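Local coordinates for fibrinogen binding protein (Staphylococcus aureus subsp. aureus Mu50, PDB 3DOA) that probably binds fibrinogen and belongs to the NFACT family, whose N-terminal and middle domains it carries in part, at residues I129-H143 with R152-P164. Residues are numbered along the deposited sequence; the frame is centred on the assembly and turned at random.
Sequences ILVDENRKIIEGFKH and RTVMPGFNYEAPP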
ATOM      1  N   ILE A 129       1.483   8.414  10.039  1.00 53.88           N
ATOM      2  CA  ILE A 129       2.570   8.983  10.858  1.00 54.26           C
ATOM      3  C   ILE A 129       3.436  10.024  10.099  1.00 54.81           C
ATOM      4  O   ILE A 129       3.858   9.850   8.930  1.00 53.98           O
ATOM      5  CB  ILE A 129       3.544   7.914  11.401  1.00 54.52           C
ATOM      6  CG1 ILE A 129       2.823   6.781  12.115  1.00 54.79           C
ATOM      7  CG2 ILE A 129       4.533   8.515  12.378  1.00 53.94           C
ATOM      8  CD1 ILE A 129       3.765   5.563  12.252  1.00 54.37           C
ATOM      9  N   LEU A 130       3.712  11.109  10.821  1.00 55.38           N
ATOM     10  CA  LEU A 130       4.427  12.240  10.278  1.00 55.11           C
ATOM     11  C   LEU A 130       5.748  12.305  11.012  1.00 54.62           C
ATOM     12  O   LEU A 130       5.799  12.229  12.234  1.00 54.44           O
ATOM     13  CB  LEU A 130       3.587  13.479  10.528  1.00 55.70           C
ATOM     14  CG  LEU A 130       3.986  14.761   9.815  1.00 56.00           C
ATOM     15  CD1 LEU A 130       4.068  14.591   8.285  1.00 52.38           C
ATOM     16  CD2 LEU A 130       2.987  15.842  10.304  1.00 55.26           C
ATOM     17  N   VAL A 131       6.821  12.404  10.259  1.00 54.29           N
ATOM     18  CA  VAL A 131       8.123  12.446  10.843  1.00 54.42           C
ATOM     19  C   VAL A 131       8.872  13.534  10.096  1.00 55.56           C
ATOM     20  O   VAL A 131       8.428  13.960   9.011  1.00 55.38           O
ATOM     21  CB  VAL A 131       8.837  11.117  10.663  1.00 53.82           C
ATOM     22  CG1 VAL A 131       7.988  10.005  11.220  1.00 52.74           C
ATOM     23  CG2 VAL A 131       9.131  10.885   9.201  1.00 51.31           C
ATOM     24  N   ASP A 132      10.004  13.978  10.668  1.00 56.53           N
ATOM     25  CA  ASP A 132      10.871  14.950  10.012  1.00 56.66           C
ATOM     26  C   ASP A 132      11.949  14.227   9.224  1.00 57.21           C
ATOM     27  O   ASP A 132      11.994  12.992   9.188  1.00 57.29           O
ATOM     28  CB  ASP A 132      11.464  15.878  11.045  1.00 56.44           C
ATOM     29  CG  ASP A 132      12.393  15.157  12.014  1.00 57.88           C
ATOM     30  OD1 ASP A 132      13.005  14.144  11.627  1.00 58.57           O
ATOM     31  OD2 ASP A 132      12.526  15.614  13.176  1.00 57.75           O
ATOM     32  N   GLU A 133      12.818  15.005   8.594  1.00 58.50           N
ATOM     33  CA  GLU A 133      13.963  14.474   7.801  1.00 58.96           C
ATOM     34  C   GLU A 133      14.926  13.618   8.591  1.00 58.67           C
ATOM     35  O   GLU A 133      15.633  12.803   7.979  1.00 59.04           O
ATOM     36  CB  GLU A 133      14.788  15.579   7.073  1.00 60.31           C
ATOM     37  CG  GLU A 133      15.555  16.514   7.946  1.00 62.68           C
ATOM     38  CD  GLU A 133      14.624  17.500   8.620  1.00 71.07           C
ATOM     39  OE1 GLU A 133      13.533  17.128   9.127  1.00 75.98           O
ATOM     40  OE2 GLU A 133      14.953  18.688   8.649  1.00 77.69           O
ATOM     41  N   ASN A 134      14.967  13.778   9.914  1.00 57.46           N
ATOM     42  CA  ASN A 134      15.681  12.786  10.740  1.00 56.98           C
ATOM     43  C   ASN A 134      14.851  11.607  11.327  1.00 56.47           C
ATOM     44  O   ASN A 134      15.341  10.896  12.203  1.00 55.44           O
ATOM     45  CB  ASN A 134      16.402  13.533  11.825  1.00 57.20           C
ATOM     46  CG  ASN A 134      17.272  14.663  11.260  1.00 57.85           C
ATOM     47  OD1 ASN A 134      17.876  14.517  10.186  1.00 57.75           O
ATOM     48  ND2 ASN A 134      17.319  15.800  11.972  1.00 55.56           N
ATOM     49  N   ARG A 135      13.614  11.401  10.813  1.00 56.07           N
ATOM     50  CA  ARG A 135      12.664  10.417  11.322  1.00 55.33           C
ATOM     51  C   ARG A 135      12.169  10.622  12.776  1.00 54.55           C
ATOM     52  O   ARG A 135      11.716   9.681  13.400  1.00 53.77           O
ATOM     53  CB  ARG A 135      13.270   9.008  11.225  1.00 55.91           C
ATOM     54  CG  ARG A 135      14.161   8.668   9.978  1.00 57.56           C
ATOM     55  CD  ARG A 135      13.437   8.613   8.627  1.00 58.13           C
ATOM     56  NE  ARG A 135      12.723   7.352   8.446  1.00 60.37           N
ATOM     57  CZ  ARG A 135      11.748   7.126   7.552  1.00 59.70           C
ATOM     58  NH1 ARG A 135      11.340   8.071   6.717  1.00 61.32           N
ATOM     59  NH2 ARG A 135      11.152   5.950   7.526  1.00 57.16           N
ATOM     60  N   LYS A 136      12.293  11.820  13.343  1.00 54.17           N
ATOM     61  CA  LYS A 136      11.714  12.111  14.669  1.00 53.47           C
ATOM     62  C   LYS A 136      10.211  12.113  14.350  1.00 53.21           C
ATOM     63  O   LYS A 136       9.785  12.730  13.365  1.00 53.64           O
ATOM     64  CB  LYS A 136      12.195  13.480  15.211  1.00 53.29           C
ATOM     65  CG  LYS A 136      12.358  13.729  16.814  1.00 53.16           C
ATOM     66  CD  LYS A 136      12.464  15.320  17.219  1.00 52.67           C
ATOM     67  CE  LYS A 136      12.676  15.655  18.787  1.00 52.98           C
ATOM     68  NZ  LYS A 136      11.915  16.831  19.510  1.00 47.58           N
ATOM     69  N   ILE A 137       9.414  11.374  15.116  1.00 52.60           N
ATOM     70  CA  ILE A 137       7.964  11.312  14.861  1.00 52.08           C
ATOM     71  C   ILE A 137       7.378  12.628  15.290  1.00 51.48           C
ATOM     72  O   ILE A 137       7.509  12.966  16.427  1.00 52.01           O
ATOM     73  CB  ILE A 137       7.228  10.287  15.753  1.00 51.83           C
ATOM     74  CG1 ILE A 137       7.604   8.850  15.407  1.00 51.11           C
ATOM     75  CG2 ILE A 137       5.672  10.526  15.668  1.00 51.72           C
ATOM     76  CD1 ILE A 137       7.171   7.922  16.518  1.00 51.38           C
ATOM     77  N   ILE A 138       6.722  13.360  14.418  1.00 50.52           N
ATOM     78  CA  ILE A 138       6.020  14.564  14.850  1.00 50.91           C
ATOM     79  C   ILE A 138       4.684  14.183  15.457  1.00 51.64           C
ATOM     80  O   ILE A 138       4.356  14.615  16.548  1.00 50.95           O
ATOM     81  CB  ILE A 138       5.836  15.568  13.671  1.00 50.60           C
ATOM     82  CG1 ILE A 138       7.223  16.112  13.294  1.00 47.28           C
ATOM     83  CG2 ILE A 138       4.788  16.649  14.012  1.00 48.53           C
ATOM     84  CD1 ILE A 138       7.354  16.468  11.935  1.00 44.97           C
ATOM     85  N   GLU A 139       3.904  13.349  14.756  1.00 53.13           N
ATOM     86  CA  GLU A 139       2.568  12.889  15.286  1.00 52.95           C
ATOM     87  C   GLU A 139       2.167  11.585  14.629  1.00 53.00           C
ATOM     88  O   GLU A 139       2.683  11.226  13.557  1.00 52.36           O
ATOM     89  CB  GLU A 139       1.469  13.974  15.110  1.00 52.79           C
ATOM     90  CG  GLU A 139       0.154  13.872  15.897  1.00 53.08           C
ATOM     91  CD  GLU A 139       0.251  13.356  17.331  1.00 54.58           C
ATOM     92  OE1 GLU A 139       0.775  12.242  17.557  1.00 55.78           O
ATOM     93  OE2 GLU A 139      -0.269  14.031  18.250  1.00 56.80           O
ATOM     94  N   GLY A 140       1.280  10.882  15.340  1.00 53.40           N
ATOM     95  CA  GLY A 140       0.701   9.598  14.941  1.00 53.55           C
ATOM     96  C   GLY A 140      -0.820   9.574  14.992  1.00 53.88           C
ATOM     97  O   GLY A 140      -1.440   9.881  16.034  1.00 53.95           O
ATOM     98  N   PHE A 141      -1.446   9.186  13.879  1.00 53.92           N
ATOM     99  CA  PHE A 141      -2.873   9.047  13.926  1.00 54.21           C
ATOM    100  C   PHE A 141      -3.225   8.071  15.032  1.00 54.40           C
ATOM    101  O   PHE A 141      -4.252   8.184  15.596  1.00 54.32           O
ATOM    102  CB  PHE A 141      -3.420   8.581  12.603  1.00 53.67           C
ATOM    103  CG  PHE A 141      -4.833   9.100  12.273  1.00 53.02           C
ATOM    104  CD1 PHE A 141      -5.632   9.678  13.201  1.00 50.46           C
ATOM    105  CD2 PHE A 141      -5.337   8.960  10.977  1.00 52.03           C
ATOM    106  CE1 PHE A 141      -6.863  10.136  12.828  1.00 53.18           C
ATOM    107  CE2 PHE A 141      -6.560   9.421  10.621  1.00 51.75           C
ATOM    108  CZ  PHE A 141      -7.330   9.989  11.516  1.00 52.30           C
ATOM    109  N   LYS A 142      -2.356   7.120  15.343  1.00 55.49           N
ATOM    110  CA  LYS A 142      -2.511   6.274  16.517  1.00 56.84           C
ATOM    111  C   LYS A 142      -1.192   6.172  17.283  1.00 57.53           C
ATOM    112  O   LYS A 142      -0.134   5.998  16.684  1.00 57.80           O
ATOM    113  CB  LYS A 142      -2.917   4.854  16.089  1.00 57.27           C
ATOM    114  CG  LYS A 142      -4.336   4.354  16.444  1.00 57.64           C
ATOM    115  CD  LYS A 142      -4.858   3.257  15.427  1.00 58.49           C
ATOM    116  CE  LYS A 142      -4.091   1.886  15.502  1.00 61.08           C
ATOM    117  NZ  LYS A 142      -4.494   0.905  14.436  1.00 59.47           N
ATOM    118  N   HIS A 143      -1.278   6.196  18.609  1.00 58.67           N
ATOM    119  CA  HIS A 143      -0.113   6.059  19.484  1.00 59.74           C
ATOM    120  C   HIS A 143       0.141   4.635  20.012  1.00 60.48           C
ATOM    121  O   HIS A 143      -0.767   4.005  20.517  1.00 60.79           O
ATOM    122  CB  HIS A 143      -0.258   6.993  20.705  1.00 60.16           C
ATOM    123  CG  HIS A 143      -0.072   8.444  20.379  1.00 60.98           C
ATOM    124  ND1 HIS A 143       0.036   9.413  21.351  1.00 59.63           N
ATOM    125  CD2 HIS A 143       0.033   9.084  19.184  1.00 61.05           C
ATOM    126  CE1 HIS A 143       0.161  10.592  20.761  1.00 60.88           C
ATOM    127  NE2 HIS A 143       0.166  10.422  19.449  1.00 58.16           N
ATOM    128  N   ARG A 152       8.600  -1.120  20.122  1.00 20.00           N
ATOM    129  CA  ARG A 152       8.306   0.046  19.300  1.00 20.00           C
ATOM    130  C   ARG A 152       7.400   1.049  19.990  1.00 20.00           C
ATOM    131  O   ARG A 152       6.434   0.670  20.606  1.00 52.54           O
ATOM    132  CB  ARG A 152       7.638  -0.419  18.032  1.00 20.00           C
ATOM    133  CG  ARG A 152       7.503   0.626  16.995  1.00 20.00           C
ATOM    134  CD  ARG A 152       7.371  -0.007  15.661  1.00 20.00           C
ATOM    135  NE  ARG A 152       6.008   0.042  15.186  1.00 20.00           N
ATOM    136  CZ  ARG A 152       5.668   0.622  14.060  1.00 20.00           C
ATOM    137  NH1 ARG A 152       6.590   1.190  13.322  1.00 20.00           N
ATOM    138  NH2 ARG A 152       4.418   0.639  13.687  1.00 20.00           N
ATOM    139  N   THR A 153       7.710   2.333  19.873  1.00 51.26           N
ATOM    140  CA  THR A 153       6.899   3.372  20.474  1.00 50.91           C
ATOM    141  C   THR A 153       6.559   4.335  19.367  1.00 50.90           C
ATOM    142  O   THR A 153       7.394   4.658  18.555  1.00 50.23           O
ATOM    143  CB  THR A 153       7.651   4.133  21.580  1.00 50.26           C
ATOM    144  OG1 THR A 153       8.133   3.226  22.565  1.00 48.88           O
ATOM    145  CG2 THR A 153       6.743   5.082  22.255  1.00 50.33           C
ATOM    146  N   VAL A 154       5.324   4.791  19.333  1.00 50.84           N
ATOM    147  CA  VAL A 154       4.883   5.671  18.270  1.00 50.71           C
ATOM    148  C   VAL A 154       4.203   6.801  18.988  1.00 51.24           C
ATOM    149  O   VAL A 154       2.970   6.865  19.093  1.00 51.31           O
ATOM    150  CB  VAL A 154       4.044   4.955  17.174  1.00 50.57           C
ATOM    151  CG1 VAL A 154       3.403   6.003  16.183  1.00 49.97           C
ATOM    152  CG2 VAL A 154       4.958   3.927  16.434  1.00 46.63           C
ATOM    153  N   MET A 155       5.069   7.647  19.563  1.00 51.39           N
ATOM    154  CA  MET A 155       4.664   8.912  20.181  1.00 50.32           C
ATOM    155  C   MET A 155       5.581  10.017  19.597  1.00 51.46           C
ATOM    156  O   MET A 155       6.675   9.689  19.062  1.00 52.64           O
ATOM    157  CB  MET A 155       4.718   8.806  21.705  1.00 50.06           C
ATOM    158  CG  MET A 155       3.962   7.611  22.278  1.00 47.83           C
ATOM    159  SD  MET A 155       3.691   7.708  24.062  1.00 44.52           S
ATOM    160  CE  MET A 155       2.009   8.333  24.003  1.00 46.85           C
ATOM    161  N   PRO A 156       5.128  11.298  19.648  1.00 51.56           N
ATOM    162  CA  PRO A 156       5.819  12.466  19.091  1.00 51.75           C
ATOM    163  C   PRO A 156       7.263  12.721  19.595  1.00 52.00           C
ATOM    164  O   PRO A 156       8.071  13.430  18.946  1.00 53.22           O
ATOM    165  CB  PRO A 156       4.909  13.640  19.513  1.00 51.74           C
ATOM    166  CG  PRO A 156       3.614  13.071  19.580  1.00 51.66           C
ATOM    167  CD  PRO A 156       3.871  11.735  20.272  1.00 51.60           C
ATOM    168  N   GLY A 157       7.653  12.185  20.715  1.00 50.91           N
ATOM    169  CA  GLY A 157       9.099  12.222  20.891  1.00 51.35           C
ATOM    170  C   GLY A 157      10.043  11.533  19.868  1.00 50.84           C
ATOM    171  O   GLY A 157      11.161  11.959  19.661  1.00 50.71           O
ATOM    172  N   PHE A 158       9.615  10.443  19.266  1.00 50.84           N
ATOM    173  CA  PHE A 158      10.517   9.314  19.134  1.00 50.47           C
ATOM    174  C   PHE A 158      10.881   9.078  17.736  1.00 52.24           C
ATOM    175  O   PHE A 158      10.222   9.583  16.846  1.00 53.22           O
ATOM    176  CB  PHE A 158       9.790   8.086  19.625  1.00 48.68           C
ATOM    177  CG  PHE A 158       9.557   8.103  21.060  1.00 46.90           C
ATOM    178  CD1 PHE A 158      10.298   7.282  21.905  1.00 46.20           C
ATOM    179  CD2 PHE A 158       8.623   8.967  21.613  1.00 43.25           C
ATOM    180  CE1 PHE A 158      10.113   7.332  23.311  1.00 44.94           C
ATOM    181  CE2 PHE A 158       8.424   9.010  23.002  1.00 42.66           C
ATOM    182  CZ  PHE A 158       9.175   8.191  23.841  1.00 43.83           C
ATOM    183  N   ASN A 159      11.875   8.236  17.526  1.00 54.35           N
ATOM    184  CA  ASN A 159      12.262   7.880  16.154  1.00 56.60           C
ATOM    185  C   ASN A 159      11.412   6.815  15.558  1.00 56.22           C
ATOM    186  O   ASN A 159      11.285   5.776  16.139  1.00 55.94           O
ATOM    187  CB  ASN A 159      13.706   7.388  16.112  1.00 57.28           C
ATOM    188  CG  ASN A 159      14.692   8.455  16.559  1.00 60.13           C
ATOM    189  OD1 ASN A 159      14.514   9.671  16.275  1.00 65.94           O
ATOM    190  ND2 ASN A 159      15.730   8.023  17.266  1.00 59.92           N
ATOM    191  N   TYR A 160      10.853   7.052  14.389  1.00 57.15           N
ATOM    192  CA  TYR A 160      10.141   5.977  13.686  1.00 58.02           C
ATOM    193  C   TYR A 160      11.029   4.808  13.360  1.00 58.53           C
ATOM    194  O   TYR A 160      12.068   4.959  12.722  1.00 57.47           O
ATOM    195  CB  TYR A 160       9.574   6.448  12.383  1.00 57.28           C
ATOM    196  CG  TYR A 160       8.900   5.385  11.511  1.00 57.10           C
ATOM    197  CD1 TYR A 160       7.518   5.252  11.488  1.00 57.09           C
ATOM    198  CD2 TYR A 160       9.620   4.606  10.632  1.00 57.95           C
ATOM    199  CE1 TYR A 160       6.887   4.350  10.674  1.00 57.83           C
ATOM    200  CE2 TYR A 160       8.986   3.688   9.797  1.00 58.31           C
ATOM    201  CZ  TYR A 160       7.614   3.563   9.825  1.00 57.74           C
ATOM    202  OH  TYR A 160       6.969   2.698   8.983  1.00 55.97           O
ATOM    203  N   GLU A 161      10.489   3.643  13.703  1.00 60.42           N
ATOM    204  CA  GLU A 161      10.999   2.321  13.376  1.00 61.55           C
ATOM    205  C   GLU A 161       9.988   1.504  12.606  1.00 62.24           C
ATOM    206  O   GLU A 161       8.831   1.435  12.964  1.00 60.46           O
ATOM    207  CB  GLU A 161      11.247   1.554  14.647  1.00 61.26           C
ATOM    208  CG  GLU A 161      12.165   2.217  15.569  1.00 62.95           C
ATOM    209  CD  GLU A 161      13.423   1.459  15.704  1.00 65.87           C
ATOM    210  OE1 GLU A 161      13.467   0.581  16.580  1.00 72.76           O
ATOM    211  OE2 GLU A 161      14.363   1.724  14.933  1.00 71.52           O
ATOM    212  N   ALA A 162      10.447   0.874  11.530  1.00 64.04           N
ATOM    213  CA  ALA A 162       9.580   0.047  10.699  1.00 65.97           C
ATOM    214  C   ALA A 162       8.829  -0.980  11.540  1.00 66.86           C
ATOM    215  O   ALA A 162       9.073  -1.112  12.739  1.00 66.24           O
ATOM    216  CB  ALA A 162      10.389  -0.645   9.612  1.00 65.07           C
ATOM    217  N   PRO A 163       7.913  -1.702  10.904  1.00 68.90           N
ATOM    218  CA  PRO A 163       7.120  -2.724  11.597  1.00 70.17           C
ATOM    219  C   PRO A 163       7.977  -3.907  12.033  1.00 71.79           C
ATOM    220  O   PRO A 163       9.149  -3.988  11.666  1.00 70.69           O
ATOM    221  CB  PRO A 163       6.118  -3.165  10.530  1.00 69.47           C
ATOM    222  CG  PRO A 163       5.964  -1.975   9.650  1.00 69.02           C
ATOM    223  CD  PRO A 163       7.313  -1.313   9.616  1.00 68.27           C
ATOM    224  N   PRO A 164       7.392  -4.814  12.809  1.00 74.52           N
ATOM    225  CA  PRO A 164       8.113  -5.996  13.291  1.00 75.69           C
ATOM    226  C   PRO A 164       8.907  -6.666  12.175  1.00 77.42           C
ATOM    227  O   PRO A 164      10.116  -6.465  12.072  1.00 78.39           O
ATOM    228  CB  PRO A 164       6.988  -6.917  13.763  1.00 76.24           C
ATOM    229  CG  PRO A 164       5.888  -5.993  14.147  1.00 75.63           C
ATOM    230  CD  PRO A 164       5.969  -4.838  13.189  1.00 74.97           C
TER
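Ile137 reaches from the edge strand 137-140 into the curve of loop 152-164, its CD1 resting against Val154 CG1 and Phe158 CB and its CG1 near Tyr160 CB; a branched aliphatic residue suits this buried place. Ile137 N donates to Phe158 O (2.6 Å), and Tyr160 N to Arg135 O (2.9 Å), nearly in line with the carbonyl. On strand 127-132, Ile129 CD1 meets the edge of the Tyr160 ring, 3.7 Å from Tyr160 CE1; with CG anti to the backbone N (chi1 176°), the ring is carried to Ile129. Tyrosine suits both settings, its OH bonding Glu120. Arg135, long enough to salt-bridge Glu100, runs alongside the ring with its guanidinium steeply inclined (78°).

The backbone bonds of Ile137 N and Tyr160 N flank a single bridge, Lys136 with Asn159, joining the loop to the last hairpin of a five-stranded antiparallel sheet. In a classic beta bulge Ile138 and Glu139 both face Leu130, adding a residue to strand 137-140 while its backbone pairing continues. Glu139 OE1 offers its anti lone pair to Gly140 N, while His143 NE2 comes to its syn side, 22° out of the carboxylate plane; one carboxylate oxygen thus holds both the strand end and the imidazole beside Met155 CE and Pro156 CD.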